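Local coordinates for uncharacterized protein SP1917 (Streptococcus pneumoniae, PDB 3C9P) that is of unknown function but belongs to the DUF2200 family of conserved bacterial proteins and folds as a small, mainly helical single chain, at residues R73-I85 against Q94-L106. Sequence-based numbering, arbitrary orientation.
With EDO (1,2-ethanediol), chain B.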
ATOM      1  N   ARG A  73      -1.541   6.238  -9.791  1.00 11.05           N
ATOM      2  CA  ARG A  73      -2.084   6.074  -8.442  1.00 11.55           C
ATOM      3  C   ARG A  73      -3.214   7.069  -8.163  1.00 11.06           C
ATOM      4  O   ARG A  73      -4.023   6.864  -7.267  1.00 12.18           O
ATOM      5  CB  ARG A  73      -0.969   6.213  -7.401  1.00 11.35           C
ATOM      6  CG  ARG A  73      -0.551   7.643  -7.142  1.00 11.14           C
ATOM      7  CD  ARG A  73       0.731   7.728  -6.322  1.00 10.84           C
ATOM      8  NE  ARG A  73       0.926   9.118  -5.910  1.00 12.32           N
ATOM      9  CZ  ARG A  73       1.297  10.107  -6.713  1.00 12.50           C
ATOM     10  NH1 ARG A  73       1.567   9.869  -8.005  1.00 11.94           N
ATOM     11  NH2 ARG A  73       1.399  11.339  -6.212  1.00 15.18           N
ATOM     12  N   ILE A  74      -3.274   8.147  -8.952  1.00 10.50           N
ATOM     13  CA  ILE A  74      -4.339   9.136  -8.842  1.00 10.37           C
ATOM     14  C   ILE A  74      -5.709   8.487  -9.185  1.00 10.09           C
ATOM     15  O   ILE A  74      -6.767   8.943  -8.729  1.00  8.92           O
ATOM     16  CB  ILE A  74      -4.038  10.321  -9.801  1.00 10.23           C
ATOM     17  CG1 ILE A  74      -2.667  10.980  -9.467  1.00 12.59           C
ATOM     18  CG2 ILE A  74      -5.193  11.348  -9.903  1.00 12.47           C
ATOM     19  CD1 ILE A  74      -2.401  11.293  -8.012  1.00 12.56           C
ATOM     20  N   ALA A  75      -5.680   7.431  -9.991  1.00  9.19           N
ATOM     21  CA  ALA A  75      -6.907   6.695 -10.339  1.00  9.37           C
ATOM     22  C   ALA A  75      -7.401   5.738  -9.244  1.00  9.56           C
ATOM     23  O   ALA A  75      -8.513   5.197  -9.367  1.00  9.66           O
ATOM     24  CB  ALA A  75      -6.713   5.939 -11.672  1.00 10.07           C
ATOM     25  N   ILE A  76      -6.588   5.519  -8.199  1.00 10.62           N
ATOM     26  CA  ILE A  76      -7.013   4.736  -7.031  1.00 11.80           C
ATOM     27  C   ILE A  76      -7.969   5.596  -6.182  1.00 12.89           C
ATOM     28  O   ILE A  76      -7.562   6.312  -5.232  1.00 13.17           O
ATOM     29  CB  ILE A  76      -5.824   4.206  -6.181  1.00 12.78           C
ATOM     30  CG1 ILE A  76      -4.812   3.459  -7.064  1.00  8.97           C
ATOM     31  CG2 ILE A  76      -6.347   3.284  -5.073  1.00 10.79           C
ATOM     32  CD1 ILE A  76      -3.403   3.288  -6.419  1.00 11.79           C
ATOM     33  N   THR A  77      -9.244   5.542  -6.551  1.00 13.62           N
ATOM     34  CA  THR A  77     -10.275   6.366  -5.901  1.00 14.67           C
ATOM     35  C   THR A  77     -11.248   5.452  -5.123  1.00 15.80           C
ATOM     36  O   THR A  77     -11.150   4.224  -5.203  1.00 16.66           O
ATOM     37  CB  THR A  77     -11.053   7.207  -6.935  1.00 14.35           C
ATOM     38  OG1 THR A  77     -11.648   6.322  -7.898  1.00 15.45           O
ATOM     39  CG2 THR A  77     -10.120   8.188  -7.657  1.00 13.71           C
ATOM     40  N   GLY A  78     -12.168   6.042  -4.367  1.00 16.47           N
ATOM     41  CA  GLY A  78     -13.166   5.251  -3.640  1.00 17.69           C
ATOM     42  C   GLY A  78     -12.894   5.221  -2.151  1.00 18.66           C
ATOM     43  O   GLY A  78     -12.046   5.961  -1.655  1.00 18.90           O
ATOM     44  N   LYS A  79     -13.589   4.338  -1.451  1.00 19.91           N
ATOM     45  CA  LYS A  79     -13.599   4.315   0.004  1.00 21.01           C
ATOM     46  C   LYS A  79     -12.694   3.221   0.525  1.00 21.73           C
ATOM     47  O   LYS A  79     -12.598   2.149  -0.068  1.00 22.01           O
ATOM     48  CB  LYS A  79     -15.011   4.052   0.534  1.00 21.68           C
ATOM     49  CG  LYS A  79     -16.040   5.142   0.274  1.00 24.07           C
ATOM     50  CD  LYS A  79     -15.746   6.376   1.070  1.00 26.52           C
ATOM     51  CE  LYS A  79     -16.693   6.545   2.241  1.00 29.88           C
ATOM     52  NZ  LYS A  79     -16.781   8.006   2.582  1.00 32.68           N
ATOM     53  N   ILE A  80     -12.049   3.496   1.649  1.00 22.28           N
ATOM     54  CA  ILE A  80     -11.263   2.497   2.361  1.00 23.44           C
ATOM     55  C   ILE A  80     -11.107   3.013   3.780  1.00 24.56           C
ATOM     56  O   ILE A  80     -11.082   4.225   4.001  1.00 24.91           O
ATOM     57  CB  ILE A  80      -9.882   2.211   1.650  1.00 22.85           C
ATOM     58  CG1 ILE A  80      -9.343   0.811   1.973  1.00 22.18           C
ATOM     59  CG2 ILE A  80      -8.852   3.326   1.921  1.00 23.28           C
ATOM     60  CD1 ILE A  80     -10.257  -0.351   1.521  1.00 21.33           C
ATOM     61  N   CYS A  81     -11.040   2.098   4.746  1.00 26.12           N
ATOM     62  CA  CYS A  81     -10.889   2.456   6.163  1.00 27.20           C
ATOM     63  C   CYS A  81     -11.859   3.564   6.586  1.00 26.60           C
ATOM     64  O   CYS A  81     -11.516   4.395   7.436  1.00 27.48           O
ATOM     65  CB  CYS A  81      -9.441   2.877   6.465  1.00 27.50           C
ATOM     66  SG  CYS A  81      -8.145   1.716   5.900  1.00 32.21           S
ATOM     67  N   GLY A  82     -13.039   3.605   5.964  1.00 25.55           N
ATOM     68  CA  GLY A  82     -14.101   4.577   6.303  1.00 24.11           C
ATOM     69  C   GLY A  82     -14.156   5.926   5.571  1.00 23.45           C
ATOM     70  O   GLY A  82     -15.114   6.695   5.752  1.00 23.12           O
ATOM     71  N   VAL A  83     -13.142   6.225   4.745  1.00 21.47           N
ATOM     72  CA  VAL A  83     -13.002   7.562   4.160  1.00 19.35           C
ATOM     73  C   VAL A  83     -12.764   7.537   2.648  1.00 18.04           C
ATOM     74  O   VAL A  83     -12.319   6.528   2.088  1.00 17.01           O
ATOM     75  CB  VAL A  83     -11.864   8.401   4.841  1.00 19.70           C
ATOM     76  CG1 VAL A  83     -12.213   8.720   6.317  1.00 19.94           C
ATOM     77  CG2 VAL A  83     -10.508   7.691   4.743  1.00 20.63           C
ATOM     78  N   ARG A  84     -13.053   8.659   1.995  1.00 16.45           N
ATOM     79  CA  ARG A  84     -12.856   8.760   0.553  1.00 15.50           C
ATOM     80  C   ARG A  84     -11.409   9.139   0.239  1.00 14.55           C
ATOM     81  O   ARG A  84     -10.951  10.222   0.624  1.00 12.87           O
ATOM     82  CB  ARG A  84     -13.831   9.768  -0.037  1.00 16.07           C
ATOM     83  CG  ARG A  84     -13.966   9.630  -1.495  1.00 19.07           C
ATOM     84  CD  ARG A  84     -15.233  10.304  -2.032  1.00 24.41           C
ATOM     85  NE  ARG A  84     -16.465   9.575  -1.730  1.00 28.14           N
ATOM     86  CZ  ARG A  84     -16.830   8.415  -2.276  1.00 31.76           C
ATOM     87  NH1 ARG A  84     -16.047   7.796  -3.155  1.00 33.42           N
ATOM     88  NH2 ARG A  84     -17.984   7.862  -1.921  1.00 32.73           N
ATOM     89  N   ILE A  85     -10.711   8.265  -0.496  1.00 12.85           N
ATOM     90  CA  ILE A  85      -9.251   8.378  -0.667  1.00 12.55           C
ATOM     91  C   ILE A  85      -8.880   9.679  -1.352  1.00 13.26           C
ATOM     92  O   ILE A  85      -8.011  10.420  -0.880  1.00 13.06           O
ATOM     93  CB  ILE A  85      -8.702   7.174  -1.462  1.00 13.24           C
ATOM     94  CG1 ILE A  85      -8.754   5.895  -0.614  1.00 13.69           C
ATOM     95  CG2 ILE A  85      -7.262   7.418  -1.944  1.00 13.39           C
ATOM     96  CD1 ILE A  85      -8.869   4.616  -1.492  1.00 13.97           C
ATOM     97  N   GLN A  94      -2.851   9.972   2.375  1.00 12.63           N
ATOM     98  CA  GLN A  94      -3.495   9.638   1.112  1.00 12.96           C
ATOM     99  C   GLN A  94      -2.765   8.497   0.381  1.00 12.96           C
ATOM    100  O   GLN A  94      -3.426   7.592  -0.119  1.00 12.33           O
ATOM    101  CB  GLN A  94      -3.702  10.891   0.251  1.00 13.30           C
ATOM    102  CG  GLN A  94      -4.507  10.666  -0.993  1.00 13.58           C
ATOM    103  CD  GLN A  94      -4.717  11.949  -1.793  1.00 14.22           C
ATOM    104  OE1 GLN A  94      -3.762  12.600  -2.218  1.00 15.80           O
ATOM    105  NE2 GLN A  94      -5.969  12.305  -2.011  1.00 11.64           N
ATOM    106  N   GLU A  95      -1.428   8.515   0.355  1.00 13.77           N
ATOM    107  CA  GLU A  95      -0.625   7.430  -0.259  1.00 13.92           C
ATOM    108  C   GLU A  95      -0.794   6.126   0.520  1.00 14.09           C
ATOM    109  O   GLU A  95      -0.879   5.048  -0.066  1.00 13.90           O
ATOM    110  CB  GLU A  95       0.873   7.795  -0.335  1.00 14.37           C
ATOM    111  CG  GLU A  95       1.207   9.120  -1.083  1.00 17.50           C
ATOM    112  CD  GLU A  95       0.703   9.174  -2.534  1.00 18.96           C
ATOM    113  OE1 GLU A  95       0.032   8.229  -2.993  1.00 20.52           O
ATOM    114  OE2 GLU A  95       0.996  10.179  -3.222  1.00 18.91           O
ATOM    115  N   ILE A  96      -0.835   6.237   1.846  1.00 13.00           N
ATOM    116  CA  ILE A  96      -1.014   5.077   2.722  1.00 12.48           C
ATOM    117  C   ILE A  96      -2.361   4.416   2.416  1.00 12.23           C
ATOM    118  O   ILE A  96      -2.451   3.187   2.309  1.00 11.55           O
ATOM    119  CB  ILE A  96      -0.916   5.486   4.211  1.00 12.07           C
ATOM    120  CG1 ILE A  96       0.563   5.740   4.575  1.00 13.33           C
ATOM    121  CG2 ILE A  96      -1.603   4.451   5.152  1.00 10.50           C
ATOM    122  CD1 ILE A  96       0.830   6.348   6.016  1.00 12.46           C
ATOM    123  N   ARG A  97      -3.403   5.231   2.281  1.00 11.71           N
ATOM    124  CA  ARG A  97      -4.742   4.710   2.020  1.00 11.87           C
ATOM    125  C   ARG A  97      -4.851   4.160   0.607  1.00 12.04           C
ATOM    126  O   ARG A  97      -5.607   3.228   0.384  1.00 11.57           O
ATOM    127  CB  ARG A  97      -5.820   5.759   2.287  1.00 12.60           C
ATOM    128  CG  ARG A  97      -5.972   6.117   3.782  1.00 14.12           C
ATOM    129  CD  ARG A  97      -6.436   4.880   4.578  1.00 21.60           C
ATOM    130  NE  ARG A  97      -6.727   5.208   5.971  1.00 27.49           N
ATOM    131  CZ  ARG A  97      -6.123   4.663   7.023  1.00 28.90           C
ATOM    132  NH1 ARG A  97      -5.177   3.757   6.869  1.00 29.87           N
ATOM    133  NH2 ARG A  97      -6.481   5.027   8.244  1.00 32.39           N
ATOM    134  N   ARG A  98      -4.088   4.708  -0.337  1.00 11.03           N
ATOM    135  CA  ARG A  98      -4.058   4.099  -1.685  1.00 11.80           C
ATOM    136  C   ARG A  98      -3.468   2.688  -1.621  1.00 11.80           C
ATOM    137  O   ARG A  98      -4.005   1.763  -2.254  1.00 11.73           O
ATOM    138  CB  ARG A  98      -3.285   4.962  -2.687  1.00 11.60           C
ATOM    139  CG  ARG A  98      -4.001   6.226  -3.087  1.00 12.20           C
ATOM    140  CD  ARG A  98      -3.106   7.122  -3.924  1.00 12.78           C
ATOM    141  NE  ARG A  98      -3.865   8.286  -4.390  1.00 14.99           N
ATOM    142  CZ  ARG A  98      -3.393   9.517  -4.536  1.00 16.82           C
ATOM    143  NH1 ARG A  98      -2.135   9.815  -4.233  1.00 13.53           N
ATOM    144  NH2 ARG A  98      -4.199  10.464  -4.988  1.00 16.15           N
ATOM    145  N   LEU A  99      -2.405   2.497  -0.839  1.00 11.31           N
ATOM    146  CA  LEU A  99      -1.927   1.102  -0.622  1.00 12.23           C
ATOM    147  C   LEU A  99      -2.990   0.194   0.027  1.00 12.12           C
ATOM    148  O   LEU A  99      -3.182  -0.971  -0.384  1.00 11.67           O
ATOM    149  CB  LEU A  99      -0.596   1.033   0.147  1.00 12.40           C
ATOM    150  CG  LEU A  99      -0.052  -0.404   0.307  1.00 12.25           C
ATOM    151  CD1 LEU A  99       0.223  -1.057  -1.044  1.00 13.20           C
ATOM    152  CD2 LEU A  99       1.195  -0.430   1.201  1.00 10.28           C
ATOM    153  N   ASP A 100      -3.698   0.725   1.018  1.00 12.26           N
ATOM    154  CA  ASP A 100      -4.761  -0.059   1.665  1.00 12.92           C
ATOM    155  C   ASP A 100      -5.803  -0.517   0.658  1.00 13.01           C
ATOM    156  O   ASP A 100      -6.319  -1.641   0.778  1.00 12.88           O
ATOM    157  CB  ASP A 100      -5.457   0.701   2.781  1.00 12.31           C
ATOM    158  CG  ASP A 100      -4.574   0.888   4.026  1.00 16.77           C
ATOM    159  OD1 ASP A 100      -3.801  -0.015   4.415  1.00 18.84           O
ATOM    160  OD2 ASP A 100      -4.681   1.957   4.641  1.00 18.83           O
ATOM    161  N   LYS A 101      -6.148   0.357  -0.298  1.00 12.22           N
ATOM    162  CA  LYS A 101      -7.107   0.022  -1.356  1.00 12.08           C
ATOM    163  C   LYS A 101      -6.567  -1.106  -2.243  1.00 11.50           C
ATOM    164  O   LYS A 101      -7.304  -2.049  -2.561  1.00 10.57           O
ATOM    165  CB  LYS A 101      -7.452   1.274  -2.201  1.00 11.94           C
ATOM    166  CG  LYS A 101      -8.563   1.085  -3.231  1.00 13.51           C
ATOM    167  CD  LYS A 101      -9.886   0.757  -2.564  1.00 15.74           C
ATOM    168  CE  LYS A 101     -11.056   1.236  -3.400  1.00 19.68           C
ATOM    169  NZ  LYS A 101     -12.315   0.797  -2.713  1.00 21.25           N
ATOM    170  N   LEU A 102      -5.288  -1.026  -2.627  1.00 10.26           N
ATOM    171  CA  LEU A 102      -4.691  -2.072  -3.472  1.00 11.65           C
ATOM    172  C   LEU A 102      -4.693  -3.430  -2.758  1.00 11.84           C
ATOM    173  O   LEU A 102      -4.966  -4.461  -3.369  1.00 12.15           O
ATOM    174  CB  LEU A 102      -3.257  -1.704  -3.914  1.00 11.37           C
ATOM    175  CG  LEU A 102      -3.088  -0.377  -4.679  1.00 11.65           C
ATOM    176  CD1 LEU A 102      -1.587  -0.042  -4.955  1.00  9.60           C
ATOM    177  CD2 LEU A 102      -3.870  -0.433  -5.996  1.00 12.30           C
ATOM    178  N   VAL A 103      -4.409  -3.401  -1.458  1.00 11.00           N
ATOM    179  CA  VAL A 103      -4.363  -4.588  -0.632  1.00 11.93           C
ATOM    180  C   VAL A 103      -5.781  -5.106  -0.420  1.00 12.27           C
ATOM    181  O   VAL A 103      -5.996  -6.317  -0.363  1.00 12.81           O
ATOM    182  CB  VAL A 103      -3.671  -4.313   0.728  1.00 11.79           C
ATOM    183  CG1 VAL A 103      -3.795  -5.502   1.639  1.00 14.28           C
ATOM    184  CG2 VAL A 103      -2.174  -4.055   0.489  1.00 11.88           C
ATOM    185  N   ASP A 104      -6.746  -4.196  -0.323  1.00 12.30           N
ATOM    186  CA  ASP A 104      -8.152  -4.647  -0.247  1.00 13.00           C
ATOM    187  C   ASP A 104      -8.552  -5.460  -1.478  1.00 12.92           C
ATOM    188  O   ASP A 104      -9.183  -6.515  -1.334  1.00 13.48           O
ATOM    189  CB  ASP A 104      -9.099  -3.490  -0.025  1.00 12.48           C
ATOM    190  CG  ASP A 104     -10.454  -3.951   0.528  1.00 15.74           C
ATOM    191  OD1 ASP A 104     -10.494  -4.797   1.457  1.00 16.53           O
ATOM    192  OD2 ASP A 104     -11.465  -3.451   0.013  1.00 19.37           O
ATOM    193  N   TRP A 105      -8.154  -5.017  -2.674  1.00 13.54           N
ATOM    194  CA  TRP A 105      -8.375  -5.833  -3.878  1.00 13.66           C
ATOM    195  C   TRP A 105      -7.765  -7.231  -3.745  1.00 12.62           C
ATOM    196  O   TRP A 105      -8.398  -8.198  -4.117  1.00 12.21           O
ATOM    197  CB  TRP A 105      -7.857  -5.166  -5.160  1.00 14.51           C
ATOM    198  CG  TRP A 105      -8.665  -3.993  -5.621  1.00 14.53           C
ATOM    199  CD1 TRP A 105      -8.240  -2.682  -5.694  1.00 15.31           C
ATOM    200  CD2 TRP A 105     -10.023  -4.004  -6.089  1.00 14.57           C
ATOM    201  NE1 TRP A 105      -9.256  -1.886  -6.174  1.00 14.66           N
ATOM    202  CE2 TRP A 105     -10.362  -2.664  -6.418  1.00 15.06           C
ATOM    203  CE3 TRP A 105     -10.991  -5.011  -6.252  1.00 16.14           C
ATOM    204  CZ2 TRP A 105     -11.625  -2.304  -6.907  1.00 17.34           C
ATOM    205  CZ3 TRP A 105     -12.275  -4.650  -6.737  1.00 17.48           C
ATOM    206  CH2 TRP A 105     -12.574  -3.297  -7.060  1.00 16.66           C
ATOM    207  N   LEU A 106      -6.535  -7.326  -3.239  1.00 12.32           N
ATOM    208  CA  LEU A 106      -5.901  -8.633  -3.016  1.00 12.10           C
ATOM    209  C   LEU A 106      -6.677  -9.521  -2.022  1.00 13.00           C
ATOM    210  O   LEU A 106      -6.828 -10.738  -2.265  1.00 13.67           O
ATOM    211  CB  LEU A 106      -4.431  -8.476  -2.588  1.00 11.73           C
ATOM    212  CG  LEU A 106      -3.531  -7.643  -3.511  1.00 10.73           C
ATOM    213  CD1 LEU A 106      -2.124  -7.505  -2.927  1.00  9.90           C
ATOM    214  CD2 LEU A 106      -3.472  -8.251  -4.892  1.00  8.81           C
TER
HETATM  215  C1  EDO B 201      -3.085   1.444   7.409  1.00 37.16           C
HETATM  216  O1  EDO B 201      -4.149   0.586   7.818  1.00 38.54           O
HETATM  217  C2  EDO B 201      -1.806   0.628   7.378  1.00 37.04           C
HETATM  218  O2  EDO B 201      -2.148  -0.757   7.319  1.00 36.60           O
HETATM  219  O   HOH W   1      -6.738   8.913  -5.047  1.00 24.85           O
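Arg73 reaches Glu95 at the start of a contact in which the end of a 3-10 segment and a two-stranded beta-hairpin pack along one flank of helix 91-107. Its guanidinium comes side-on, NE and NH2 both donating to Glu95 OE2; the NE bond is the shorter, 2.9 Å to OE2 on its syn side. The two flat groups are turned 36° apart, and NH1 is held by the Val70 carbonyl. Glu95, its chain bent beyond CG, also accepts at OE1 from Arg98 NH1, which approaches from above the carboxylate plane, so one carboxylate links two arginines and probably offsets the repulsion between them. Ile74 CD1 lies 3.6 Å from Arg98 NH2, and a water bridges that nitrogen to the carbonyl O of Ile76, the centre of an inverse gamma turn. The Ile76 side chain packs on the helix against Arg98, Lys101 and Leu102: CG2 meets Lys101 CG, while CD1 touches Leu102 CD2 at 3.8 Å. Tyr119 of helix 112-119 also packs on both Ile76 and Leu102. The Lys101 chain passes close to the carbonyl of Thr77 through CE, and its NZ donates to Lys79 O at 3.0 Å, tying the first hairpin strand to the helix. With CG1 anti to the backbone N (chi1 -155°), Ile80 lays CG1 near Asp100 CB and carries CD1 on to Asp104, leaving CG2 against Arg97. A type I' turn from Ile80 to Val83 reverses the chain between the two strands and sets Cys81 over one face of the Arg97 guanidinium, which salt-bridges Asp100 and also donates from NH2 to Ala3 O. Beyond the second strand, Ile85 spans Arg98 and Lys101 through CG2 and CD1, and its carbonyl O accepts a nearly straight bond (171°) from Gln94 NE2, 3.0 Å away.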